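DPS family protein (PDB 3IQ1) probably binds and oxidises iron as a member of the Dps family, ferritin-like proteins that assemble into a shell of twelve subunits. Local coordinates at residues N29-Y34 with L65-L70; N25-Y30 with S86-A91; I116-Q121 with D142-Q147; N36-H41 with E58-L63. All coordinates share one frame; numbering follows the deposited sequence. Where two conformers were deposited one is given.

In the fold
All four contacts are buried and belong to one ferritin-like subunit, interactions 1, 3 and 4 inside its bundle. Interactions 1 and 4 join the same antiparallel helices, 13-43 and 49-76, with centres about 10 Å apart; interaction 1 lies nearest the middle of the chain and is mostly apolar, whereas interaction 4, further out, brings arginine, histidine and tyrosine together beside a second subunit. Interaction 3 joins the other two long helices through a glutamine pair. Tyr30, from interaction 1, ties the halves together, its OH bonding to Gln121 and Gln147 of interaction 3. Interaction 2 differs: short helix 85-91 crosses helix 13-43 nearer the surface, with two alanines and a tyrosine at the crossing.

Interaction 1 of 4, residues N29-Y34 with L65-L70; sequences NYQVFY and LKIDEL
Ile67 pushes between Tyr30 and Gln31, and this is where the contact is tight. Its CG1 lies 3.7 Å from Tyr30 CB, while CD1 reaches on to Gln31 OE1 at 3.4 Å and to Tyr34 CB at 3.9 Å. The CG2 branch turns instead to the Gln31 amide, which comes down on the isoleucine because its chain bends at chi2 (-80°); Gln31 NE2 is then taken by Tyr88 OH. Further along, Leu70 CD2 packs on Tyr30 CD1 at 3.7 Å, and the Lys66 chain runs past the CE2 side of the ring, on the same side of its plane as Leu70, its CD 3.6 Å from Tyr30 OH. No hydrogen bond crosses between 29-34 and 65-70. The rest of 65-70 is looser: Leu65 and Glu69 are exposed and Asp68 partly so, none of them touching 29-34, with Asp68 salt-bridged to Arg38 of a second subunit. The segments run antiparallel at 159°, their axes 10.2 Å apart, as neighbouring helices do in the ferritin-like four-helix bundle. On the bundle's inner side Tyr30 OH bonds to Gln121 of helix 103-131 and Gln147 of helix 134-158, while Lys66 reaches Glu146 on the latter.

Interaction 2 of 4, residues N25-Y30 with S86-A91; sequences NLLANY and SGYLKA
Tyr88, Ala28 and Ala91 carry the contact in which the short helix 85-91 lies across helix 13-43 of the ferritin-like bundle. Such a short helix, in the connection between the second and third long helices, is a feature of Dps subunits. The two segments cross at 104°, steeply rather than alongside, and their axes come within 8.3 Å. Small residues make that possible: the CA atoms of Ala28 and Tyr88 are only 4.5 Å apart. With so little side chain at Ala28, the tyrosine ring settles close to the backbone of helix 13-43, and its CD1 stands 3.7 Å from Ala28 CA. Further out on the same ring, CE1 meets Leu27 CG at 4.1 Å. The phenol oxygen is held from beyond the crossing by the carbonyl of Met82, which helps fix where the ring ends. Met35 of a second subunit also packs on this tyrosine. One turn after Tyr88, Ala91 points its methyl at helix 13-43 near the partly exposed end of the contact. That CB lies 3.7 Å from Ala28 CB, and Asn25 OD1 approaches it at the same distance, 3.7 Å.

Interaction 3 of 4, residues I116-Q121 with D142-Q147; sequences ILLHQQ and DYIREQ
Gln121 and Gln147 reach for each other between the helices and make the hydrogen bond that joins 116-121 to 142-147. Gln121 NE2 donates to Gln147 OE1 over 2.8 Å, with an N-H...O angle of 151°. The acceptor lies close to the amide plane of Gln121, whereas the donor sits 32° out of the carbonyl plane of Gln147. Both chains are extended beyond CG, which carries the amides across the gap, and they meet with their planes nearly parallel although the side chains cross at about a right angle. The other ends of the two amides, Gln121 OE1 and Gln147 NE2, bond to the phenol of Tyr30.

Polar-to-aromatic contact comes from Tyr143, whose ring edge is turned to Gln121 OE1, with CD2 3.4 Å from that oxygen. Helices 103-131 and 134-158 are the second antiparallel pair of the ferritin-like four-helix bundle, and these segments run at 148° to each other with axes 9.6 Å apart.

Carbon-to-oxygen contacts come from two leucines. On the Tyr30 side, Leu117 CB lies 3.9 Å from Gln147 OE1. Away from Tyr30, Leu118 CD2 rests against the carbonyl of the facing helix, 3.7 Å from Ile144 O.

Apolar contacts are made on that same far side by Leu118 and Ile144. Leu118 CD2 meets Ile144 CG2 at 4.2 Å and touches Gln147 CB at 3.8 Å. Ile144 answers from its own helix by laying CG1 against Gln121 CB, again at 3.8 Å, while Ile9 of a neighbouring subunit packs on Leu118.

Interaction 4 of 4, residues N36-H41 with E58-L63; sequences NTRGYH and EIYTDL
Segments 36-41 and 58-63 run antiparallel at 158°, their axes 9.3 Å apart, with Thr37 and Tyr60 facing each other at a CA separation of 6.0 Å. They belong to the first two long helices of the ferritin-like bundle. Tyr60 is the centrepiece. Its CG sits between the backbone N and the carbonyl carbon (chi1 73°), which turns the ring toward helix 13-43, with Arg38 over one face and His41 at its edge. Arg38, bent at chi2 and chi3, sets its CD almost exactly above the ring centre in a CH-pi contact, 3.4 Å from the Tyr60 centroid. The guanidinium then stands nearly upright to the ring and reaches on to a salt bridge with Asp68 of a second subunit. His41 takes the ring's edge on its own face, a T-shaped pair with planes at 79° and centroids 5.2 Å apart; its ND1 is bonded to the carbonyl of His53, and the imidazole stacks on the His53 ring. At the root of the tyrosine, Thr37 CG2 touches both Ile59 CG2 (4.0 Å) and Tyr60 CB (3.8 Å). Past the ring, the phenol oxygen Tyr60 OH lies 3.0 Å from Arg38 NH1, near the guanidinium plane.

Interaction 1 of 4, residues N29-Y34 with L65-L70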
# COMPACT_ATOMS: atom_id res chain seq x y z
N ASN B 29 18.37 -32.90 -3.63
CA ASN B 29 18.86 -32.21 -4.78
C ASN B 29 18.58 -30.72 -4.69
O ASN B 29 19.45 -29.91 -5.01
CB ASN B 29 18.28 -32.81 -6.05
CG ASN B 29 18.97 -34.14 -6.43
OD1 ASN B 29 18.27 -35.14 -6.75
ND2 ASN B 29 20.25 -34.17 -6.43
N TYR B 30 17.36 -30.34 -4.33
CA TYR B 30 17.06 -28.93 -4.14
C TYR B 30 18.00 -28.23 -3.20
O TYR B 30 18.38 -27.07 -3.42
CB TYR B 30 15.62 -28.69 -3.69
CG TYR B 30 14.60 -28.50 -4.76
CD1 TYR B 30 13.91 -29.57 -5.31
CD2 TYR B 30 14.31 -27.26 -5.24
CE1 TYR B 30 12.97 -29.40 -6.28
CE2 TYR B 30 13.32 -27.09 -6.23
CZ TYR B 30 12.69 -28.14 -6.75
OH TYR B 30 11.74 -27.93 -7.75
N GLN B 31 18.32 -28.89 -2.11
CA GLN B 31 19.05 -28.26 -1.01
C GLN B 31 20.50 -28.00 -1.48
O GLN B 31 21.02 -26.88 -1.31
CB GLN B 31 18.96 -29.12 0.24
CG GLN B 31 17.60 -29.03 0.94
CD GLN B 31 17.43 -27.79 1.81
OE1 GLN B 31 17.88 -26.70 1.42
NE2 GLN B 31 16.70 -27.92 2.92
N VAL B 32 21.14 -29.01 -2.09
CA VAL B 32 22.47 -28.81 -2.66
C VAL B 32 22.47 -27.76 -3.76
O VAL B 32 23.34 -26.89 -3.79
CB VAL B 32 23.09 -30.13 -3.14
CG1 VAL B 32 24.50 -29.89 -3.79
CG2 VAL B 32 23.25 -31.13 -1.97
N PHE B 33 21.45 -27.76 -4.59
CA PHE B 33 21.36 -26.80 -5.66
C PHE B 33 21.17 -25.37 -5.13
O PHE B 33 21.75 -24.41 -5.66
CB PHE B 33 20.19 -27.23 -6.54
CG PHE B 33 20.08 -26.51 -7.88
CD1 PHE B 33 21.15 -26.41 -8.77
CD2 PHE B 33 18.85 -26.06 -8.29
CE1 PHE B 33 21.02 -25.84 -10.00
CE2 PHE B 33 18.71 -25.46 -9.55
CZ PHE B 33 19.80 -25.36 -10.42
N TYR B 34 20.31 -25.22 -4.11
CA TYR B 34 20.11 -23.95 -3.49
C TYR B 34 21.46 -23.39 -2.97
O TYR B 34 21.79 -22.21 -3.18
CB TYR B 34 19.11 -24.07 -2.35
CG TYR B 34 19.03 -22.85 -1.47
CD1 TYR B 34 18.18 -21.79 -1.79
CD2 TYR B 34 19.77 -22.77 -0.30
CE1 TYR B 34 18.09 -20.68 -0.96
CE2 TYR B 34 19.70 -21.64 0.51
CZ TYR B 34 18.86 -20.60 0.16
OH TYR B 34 18.77 -19.46 0.94
N LEU B 65 11.28 -21.29 -1.71
CA LEU B 65 9.82 -21.49 -1.66
C LEU B 65 9.48 -22.97 -1.93
O LEU B 65 8.65 -23.57 -1.25
CB LEU B 65 9.05 -20.58 -2.65
CG LEU B 65 9.09 -19.06 -2.35
CD1 LEU B 65 8.45 -18.20 -3.44
CD2 LEU B 65 8.41 -18.80 -1.05
N LYS B 66 10.13 -23.53 -2.94
CA LYS B 66 9.87 -24.92 -3.36
C LYS B 66 10.33 -25.90 -2.35
O LYS B 66 9.66 -26.89 -2.11
CB LYS B 66 10.47 -25.18 -4.73
CG LYS B 66 9.68 -24.45 -5.85
CD LYS B 66 10.11 -24.77 -7.27
CE LYS B 66 9.23 -24.17 -8.35
NZ LYS B 66 9.40 -22.66 -8.49
N ILE B 67 11.47 -25.65 -1.71
CA ILE B 67 11.99 -26.49 -0.66
C ILE B 67 10.99 -26.57 0.50
O ILE B 67 10.70 -27.67 1.01
CB ILE B 67 13.34 -25.98 -0.15
CG1 ILE B 67 14.44 -26.34 -1.15
CG2 ILE B 67 13.65 -26.60 1.16
CD1 ILE B 67 15.74 -25.52 -0.95
N ASP B 68 10.43 -25.42 0.85
CA ASP B 68 9.43 -25.32 1.94
C ASP B 68 8.21 -26.21 1.60
O ASP B 68 7.78 -27.05 2.41
CB ASP B 68 8.94 -23.87 2.09
CG ASP B 68 10.06 -22.85 2.44
OD1 ASP B 68 11.18 -23.30 2.78
OD2 ASP B 68 9.80 -21.59 2.42
N GLU B 69 7.71 -26.06 0.40
CA GLU B 69 6.50 -26.75 -0.07
C GLU B 69 6.74 -28.26 -0.20
O GLU B 69 5.88 -29.05 0.04
CB GLU B 69 5.87 -26.11 -1.33
CG GLU B 69 4.34 -26.46 -1.61
CD GLU B 69 3.63 -25.59 -2.68
OE1 GLU B 69 2.43 -25.80 -2.93
OE2 GLU B 69 4.25 -24.69 -3.27
N LEU B 70 7.94 -28.61 -0.61
CA LEU B 70 8.30 -30.01 -0.75
C LEU B 70 8.42 -30.73 0.59
O LEU B 70 7.86 -31.81 0.78
CB LEU B 70 9.59 -30.07 -1.55
CG LEU B 70 10.19 -31.32 -2.00
CD1 LEU B 70 9.14 -32.21 -2.72
CD2 LEU B 70 11.37 -30.95 -2.97

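Interaction 2 of 4, residues N25-Y30 with S86-A91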
# COMPACT_ATOMS: atom_id res chain seq x y z
N ASN B 25 14.43 -37.58 -1.96
CA ASN B 25 15.63 -37.49 -2.84
C ASN B 25 15.61 -36.20 -3.64
O ASN B 25 16.61 -35.54 -3.86
CB ASN B 25 15.77 -38.71 -3.73
CG ASN B 25 16.18 -39.93 -2.97
OD1 ASN B 25 16.85 -39.85 -1.90
ND2 ASN B 25 15.85 -41.11 -3.53
N LEU B 26 14.42 -35.81 -4.07
CA LEU B 26 14.27 -34.53 -4.75
C LEU B 26 14.68 -33.36 -3.86
O LEU B 26 15.36 -32.45 -4.31
CB LEU B 26 12.86 -34.35 -5.26
CG LEU B 26 12.52 -33.07 -6.07
CD1 LEU B 26 13.25 -32.99 -7.38
CD2 LEU B 26 11.01 -33.00 -6.26
N LEU B 27 14.21 -33.37 -2.63
CA LEU B 27 14.52 -32.34 -1.62
C LEU B 27 16.02 -32.23 -1.42
O LEU B 27 16.55 -31.13 -1.37
CB LEU B 27 13.79 -32.68 -0.32
CG LEU B 27 14.10 -31.79 0.87
CD1 LEU B 27 13.77 -30.34 0.58
CD2 LEU B 27 13.34 -32.28 2.09
N ALA B 28 16.71 -33.36 -1.34
CA ALA B 28 18.18 -33.37 -1.26
C ALA B 28 18.85 -32.63 -2.41
O ALA B 28 19.77 -31.84 -2.20
CB ALA B 28 18.70 -34.79 -1.19
N ASN B 29 18.37 -32.90 -3.63
CA ASN B 29 18.86 -32.21 -4.78
C ASN B 29 18.58 -30.72 -4.69
O ASN B 29 19.45 -29.91 -5.01
CB ASN B 29 18.28 -32.81 -6.05
CG ASN B 29 18.97 -34.14 -6.43
OD1 ASN B 29 18.27 -35.14 -6.75
ND2 ASN B 29 20.25 -34.17 -6.43
N TYR B 30 17.36 -30.34 -4.33
CA TYR B 30 17.06 -28.93 -4.14
C TYR B 30 18.00 -28.23 -3.20
O TYR B 30 18.38 -27.07 -3.42
CB TYR B 30 15.62 -28.69 -3.69
CG TYR B 30 14.60 -28.50 -4.76
CD1 TYR B 30 13.91 -29.57 -5.31
CD2 TYR B 30 14.31 -27.26 -5.24
CE1 TYR B 30 12.97 -29.40 -6.28
CE2 TYR B 30 13.32 -27.09 -6.23
CZ TYR B 30 12.69 -28.14 -6.75
OH TYR B 30 11.74 -27.93 -7.75
N SER B 86 24.13 -33.48 6.29
CA SER B 86 24.73 -34.81 6.07
C SER B 86 23.80 -35.69 5.25
O SER B 86 24.23 -36.36 4.33
CB SER B 86 24.99 -35.51 7.39
OG SER B 86 25.97 -34.82 8.10
N GLY B 87 22.53 -35.66 5.62
CA GLY B 87 21.51 -36.45 4.91
C GLY B 87 21.41 -36.05 3.46
O GLY B 87 21.41 -36.90 2.57
N TYR B 88 21.35 -34.75 3.20
CA TYR B 88 21.26 -34.27 1.83
C TYR B 88 22.50 -34.63 1.01
O TYR B 88 22.36 -35.03 -0.14
CB TYR B 88 21.04 -32.74 1.79
CG TYR B 88 19.83 -32.20 2.51
CD1 TYR B 88 18.62 -32.83 2.42
CD2 TYR B 88 19.88 -31.00 3.17
CE1 TYR B 88 17.49 -32.34 3.06
CE2 TYR B 88 18.78 -30.51 3.79
CZ TYR B 88 17.58 -31.16 3.75
OH TYR B 88 16.43 -30.62 4.32
N LEU B 89 23.70 -34.52 1.58
CA LEU B 89 24.90 -34.88 0.83
C LEU B 89 24.94 -36.38 0.47
O LEU B 89 25.50 -36.74 -0.57
CB LEU B 89 26.13 -34.50 1.62
CG LEU B 89 26.43 -33.02 1.67
CD1 LEU B 89 27.59 -32.77 2.62
CD2 LEU B 89 26.71 -32.43 0.31
N LYS B 90 24.42 -37.24 1.35
CA LYS B 90 24.33 -38.66 1.06
C LYS B 90 23.38 -38.97 -0.09
O LYS B 90 23.64 -39.88 -0.87
CB LYS B 90 23.91 -39.43 2.30
CG LYS B 90 24.02 -40.92 2.19
CD LYS B 90 23.83 -41.58 3.54
CE LYS B 90 23.47 -43.06 3.42
NZ LYS B 90 23.46 -43.72 4.77
N ALA B 91 22.29 -38.25 -0.16
CA ALA B 91 21.19 -38.55 -1.12
C ALA B 91 21.25 -37.83 -2.45
O ALA B 91 20.67 -38.31 -3.42
CB ALA B 91 19.82 -38.24 -0.48

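Interaction 3 of 4, residues I116-Q121 with D142-Q147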
# COMPACT_ATOMS: atom_id res chain seq x y z
N ILE B 116 18.24 -32.03 -13.94
CA ILE B 116 18.04 -33.09 -12.93
C ILE B 116 16.72 -32.92 -12.17
O ILE B 116 15.94 -33.86 -12.05
CB ILE B 116 19.25 -33.17 -11.95
CG1 ILE B 116 20.45 -33.76 -12.71
CG2 ILE B 116 18.88 -33.98 -10.77
CD1 ILE B 116 21.75 -33.68 -11.98
N LEU B 117 16.43 -31.72 -11.68
CA LEU B 117 15.16 -31.50 -11.01
C LEU B 117 14.00 -31.87 -11.94
O LEU B 117 13.04 -32.51 -11.55
CB LEU B 117 15.04 -30.05 -10.50
CG LEU B 117 16.11 -29.61 -9.49
CD1 LEU B 117 15.73 -28.19 -9.00
CD2 LEU B 117 16.22 -30.60 -8.33
N LEU B 118 14.03 -31.38 -13.18
CA LEU B 118 12.91 -31.65 -14.09
C LEU B 118 12.73 -33.13 -14.31
O LEU B 118 11.63 -33.63 -14.30
CB LEU B 118 13.13 -30.96 -15.44
CG LEU B 118 12.86 -29.47 -15.48
CD1 LEU B 118 13.38 -28.88 -16.77
CD2 LEU B 118 11.39 -29.11 -15.30
N HIS B 119 13.84 -33.83 -14.55
CA HIS B 119 13.82 -35.27 -14.82
C HIS B 119 13.20 -35.99 -13.63
O HIS B 119 12.32 -36.86 -13.80
CB HIS B 119 15.26 -35.70 -15.08
CG HIS B 119 15.42 -37.09 -15.54
ND1 HIS B 119 15.50 -38.15 -14.65
CD2 HIS B 119 15.63 -37.61 -16.77
CE1 HIS B 119 15.66 -39.26 -15.33
NE2 HIS B 119 15.78 -38.97 -16.62
N GLN B 120 13.63 -35.64 -12.42
CA GLN B 120 13.14 -36.32 -11.19
C GLN B 120 11.69 -35.99 -10.93
O GLN B 120 10.90 -36.84 -10.56
CB GLN B 120 13.93 -35.94 -9.96
CG GLN B 120 15.09 -36.64 -9.64
CD GLN B 120 15.56 -36.09 -8.28
OE1 GLN B 120 15.81 -34.90 -8.18
NE2 GLN B 120 15.49 -36.86 -7.29
N GLN B 121 11.31 -34.72 -11.19
CA GLN B 121 9.91 -34.30 -11.02
C GLN B 121 8.98 -35.00 -12.00
O GLN B 121 7.90 -35.39 -11.60
CB GLN B 121 9.81 -32.78 -11.09
CG GLN B 121 10.49 -32.16 -9.88
CD GLN B 121 10.88 -30.72 -9.93
OE1 GLN B 121 11.16 -30.17 -8.89
NE2 GLN B 121 10.79 -30.06 -11.09
N ASP B 142 3.27 -28.00 -11.14
CA ASP B 142 3.66 -26.62 -10.90
C ASP B 142 5.17 -26.46 -11.07
O ASP B 142 5.62 -25.51 -11.73
CB ASP B 142 3.28 -26.17 -9.49
CG ASP B 142 1.79 -25.94 -9.31
OD1 ASP B 142 1.04 -25.92 -10.30
OD2 ASP B 142 1.40 -25.71 -8.19
N TYR B 143 5.96 -27.33 -10.46
CA TYR B 143 7.39 -27.19 -10.51
C TYR B 143 7.94 -27.35 -11.92
O TYR B 143 8.81 -26.58 -12.37
CB TYR B 143 8.09 -28.19 -9.59
CG TYR B 143 7.90 -27.96 -8.08
CD1 TYR B 143 7.05 -26.97 -7.57
CD2 TYR B 143 8.59 -28.71 -7.18
CE1 TYR B 143 6.91 -26.73 -6.20
CE2 TYR B 143 8.41 -28.52 -5.79
CZ TYR B 143 7.57 -27.53 -5.33
OH TYR B 143 7.45 -27.35 -3.99
N ILE B 144 7.40 -28.32 -12.65
CA ILE B 144 7.85 -28.61 -14.02
C ILE B 144 7.55 -27.42 -14.91
O ILE B 144 8.41 -26.93 -15.65
CB ILE B 144 7.19 -29.89 -14.56
CG1 ILE B 144 7.75 -31.13 -13.84
CG2 ILE B 144 7.39 -30.01 -16.07
CD1 ILE B 144 6.86 -32.34 -13.98
N ARG B 145 6.35 -26.87 -14.83
CA ARG B 145 6.00 -25.85 -15.80
C ARG B 145 6.86 -24.58 -15.55
O ARG B 145 7.24 -23.88 -16.50
CB ARG B 145 4.53 -25.54 -15.76
CG ARG B 145 4.07 -24.82 -14.53
CD ARG B 145 2.55 -24.89 -14.40
NE ARG B 145 1.90 -24.10 -15.44
CZ ARG B 145 0.63 -23.68 -15.39
NH1 ARG B 145 0.14 -22.92 -16.35
NH2 ARG B 145 -0.14 -24.02 -14.40
N GLU B 146 7.10 -24.26 -14.28
CA GLU B 146 7.87 -23.10 -13.93
C GLU B 146 9.33 -23.26 -14.36
O GLU B 146 9.98 -22.30 -14.89
CB GLU B 146 7.76 -22.79 -12.43
CG GLU B 146 6.34 -22.36 -12.01
CD GLU B 146 6.16 -22.24 -10.53
OE1 GLU B 146 7.18 -22.07 -9.84
OE2 GLU B 146 4.99 -22.27 -10.05
N GLN B 147 9.85 -24.46 -14.15
CA GLN B 147 11.28 -24.67 -14.35
C GLN B 147 11.60 -24.88 -15.80
O GLN B 147 12.69 -24.51 -16.26
CB GLN B 147 11.84 -25.77 -13.45
CG GLN B 147 11.82 -25.28 -12.03
CD GLN B 147 12.09 -26.36 -11.00
OE1 GLN B 147 12.10 -27.56 -11.33
NE2 GLN B 147 12.29 -25.96 -9.78

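Interaction 4 of 4, residues N36-H41 with E58-L63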
# COMPACT_ATOMS: atom_id res chain seq x y z
N ASN B 36 24.49 -24.22 -3.94
CA ASN B 36 25.30 -23.81 -5.08
C ASN B 36 24.93 -22.43 -5.62
O ASN B 36 25.79 -21.61 -5.97
CB ASN B 36 25.21 -24.83 -6.23
CG ASN B 36 25.86 -26.16 -5.91
OD1 ASN B 36 26.59 -26.29 -4.95
ND2 ASN B 36 25.54 -27.19 -6.72
N THR B 37 23.62 -22.15 -5.69
CA THR B 37 23.09 -20.91 -6.21
C THR B 37 23.40 -19.74 -5.26
O THR B 37 23.69 -18.62 -5.74
CB THR B 37 21.58 -21.02 -6.49
OG1 THR B 37 21.37 -22.16 -7.32
CG2 THR B 37 21.05 -19.76 -7.22
N ARG B 38 23.39 -19.98 -3.94
CA ARG B 38 23.82 -18.98 -3.01
C ARG B 38 25.29 -18.63 -3.29
O ARG B 38 25.66 -17.44 -3.31
CB ARG B 38 23.63 -19.46 -1.58
CG ARG B 38 22.17 -19.55 -1.21
CD ARG B 38 21.69 -18.27 -0.71
NE ARG B 38 21.89 -18.12 0.74
CZ ARG B 38 21.51 -17.05 1.41
NH1 ARG B 38 20.99 -16.04 0.76
NH2 ARG B 38 21.64 -16.97 2.73
N GLY B 39 26.12 -19.65 -3.53
CA GLY B 39 27.51 -19.43 -3.89
C GLY B 39 27.63 -18.61 -5.17
O GLY B 39 28.46 -17.72 -5.30
N TYR B 40 26.81 -18.94 -6.16
CA TYR B 40 26.87 -18.20 -7.42
C TYR B 40 26.62 -16.70 -7.20
O TYR B 40 27.29 -15.85 -7.81
CB TYR B 40 25.88 -18.74 -8.44
CG TYR B 40 26.00 -20.21 -8.84
CD1 TYR B 40 27.16 -20.93 -8.71
CD2 TYR B 40 24.91 -20.86 -9.43
CE1 TYR B 40 27.23 -22.28 -9.12
CE2 TYR B 40 24.96 -22.16 -9.84
CZ TYR B 40 26.12 -22.90 -9.70
OH TYR B 40 26.20 -24.21 -10.11
N HIS B 41 25.60 -16.40 -6.38
CA HIS B 41 25.25 -15.04 -5.94
C HIS B 41 26.40 -14.34 -5.27
O HIS B 41 26.73 -13.22 -5.61
CB HIS B 41 24.03 -15.15 -5.02
CG HIS B 41 23.69 -13.94 -4.24
ND1 HIS B 41 23.14 -12.79 -4.81
CD2 HIS B 41 23.71 -13.72 -2.91
CE1 HIS B 41 22.88 -11.92 -3.85
NE2 HIS B 41 23.24 -12.45 -2.68
N GLU B 58 17.08 -13.98 -7.13
CA GLU B 58 15.73 -14.32 -7.56
C GLU B 58 15.56 -15.84 -7.63
O GLU B 58 14.57 -16.39 -7.16
CB GLU B 58 15.47 -13.68 -8.92
CG GLU B 58 14.16 -14.00 -9.47
CD GLU B 58 13.99 -13.47 -10.88
OE1 GLU B 58 14.79 -12.62 -11.30
OE2 GLU B 58 13.02 -13.89 -11.53
N ILE B 59 16.54 -16.48 -8.22
CA ILE B 59 16.49 -17.92 -8.46
C ILE B 59 16.54 -18.70 -7.14
O ILE B 59 15.68 -19.57 -6.92
CB ILE B 59 17.55 -18.37 -9.43
CG1 ILE B 59 17.14 -17.82 -10.83
CG2 ILE B 59 17.67 -19.89 -9.38
CD1 ILE B 59 18.13 -18.01 -11.92
N TYR B 60 17.48 -18.39 -6.24
CA TYR B 60 17.49 -19.11 -4.97
C TYR B 60 16.30 -18.82 -4.03
O TYR B 60 15.88 -19.70 -3.26
CB TYR B 60 18.83 -19.03 -4.23
CG TYR B 60 19.23 -17.75 -3.57
CD1 TYR B 60 20.40 -17.13 -3.93
CD2 TYR B 60 18.51 -17.22 -2.53
CE1 TYR B 60 20.82 -15.99 -3.31
CE2 TYR B 60 18.92 -16.05 -1.88
CZ TYR B 60 20.08 -15.47 -2.27
OH TYR B 60 20.51 -14.32 -1.61
N THR B 61 15.69 -17.64 -4.16
CA THR B 61 14.50 -17.27 -3.41
C THR B 61 13.34 -18.19 -3.83
O THR B 61 12.57 -18.67 -2.98
CB THR B 61 14.19 -15.79 -3.61
OG1 THR B 61 15.27 -15.03 -3.03
CG2 THR B 61 12.93 -15.41 -2.89
N ASP B 62 13.19 -18.38 -5.13
CA ASP B 62 12.15 -19.25 -5.71
C ASP B 62 12.44 -20.73 -5.30
O ASP B 62 11.54 -21.47 -4.93
CB ASP B 62 12.07 -19.05 -7.23
CG ASP B 62 11.38 -17.73 -7.65
OD1 ASP B 62 10.60 -17.16 -6.81
OD2 ASP B 62 11.58 -17.24 -8.80
N LEU B 63 13.72 -21.15 -5.30
CA LEU B 63 14.05 -22.51 -4.84
C LEU B 63 13.68 -22.74 -3.39
O LEU B 63 13.20 -23.82 -3.02
CB LEU B 63 15.55 -22.80 -5.04
CG LEU B 63 16.18 -22.94 -6.45
CD1 LEU B 63 17.70 -23.10 -6.40
CD2 LEU B 63 15.51 -24.14 -7.20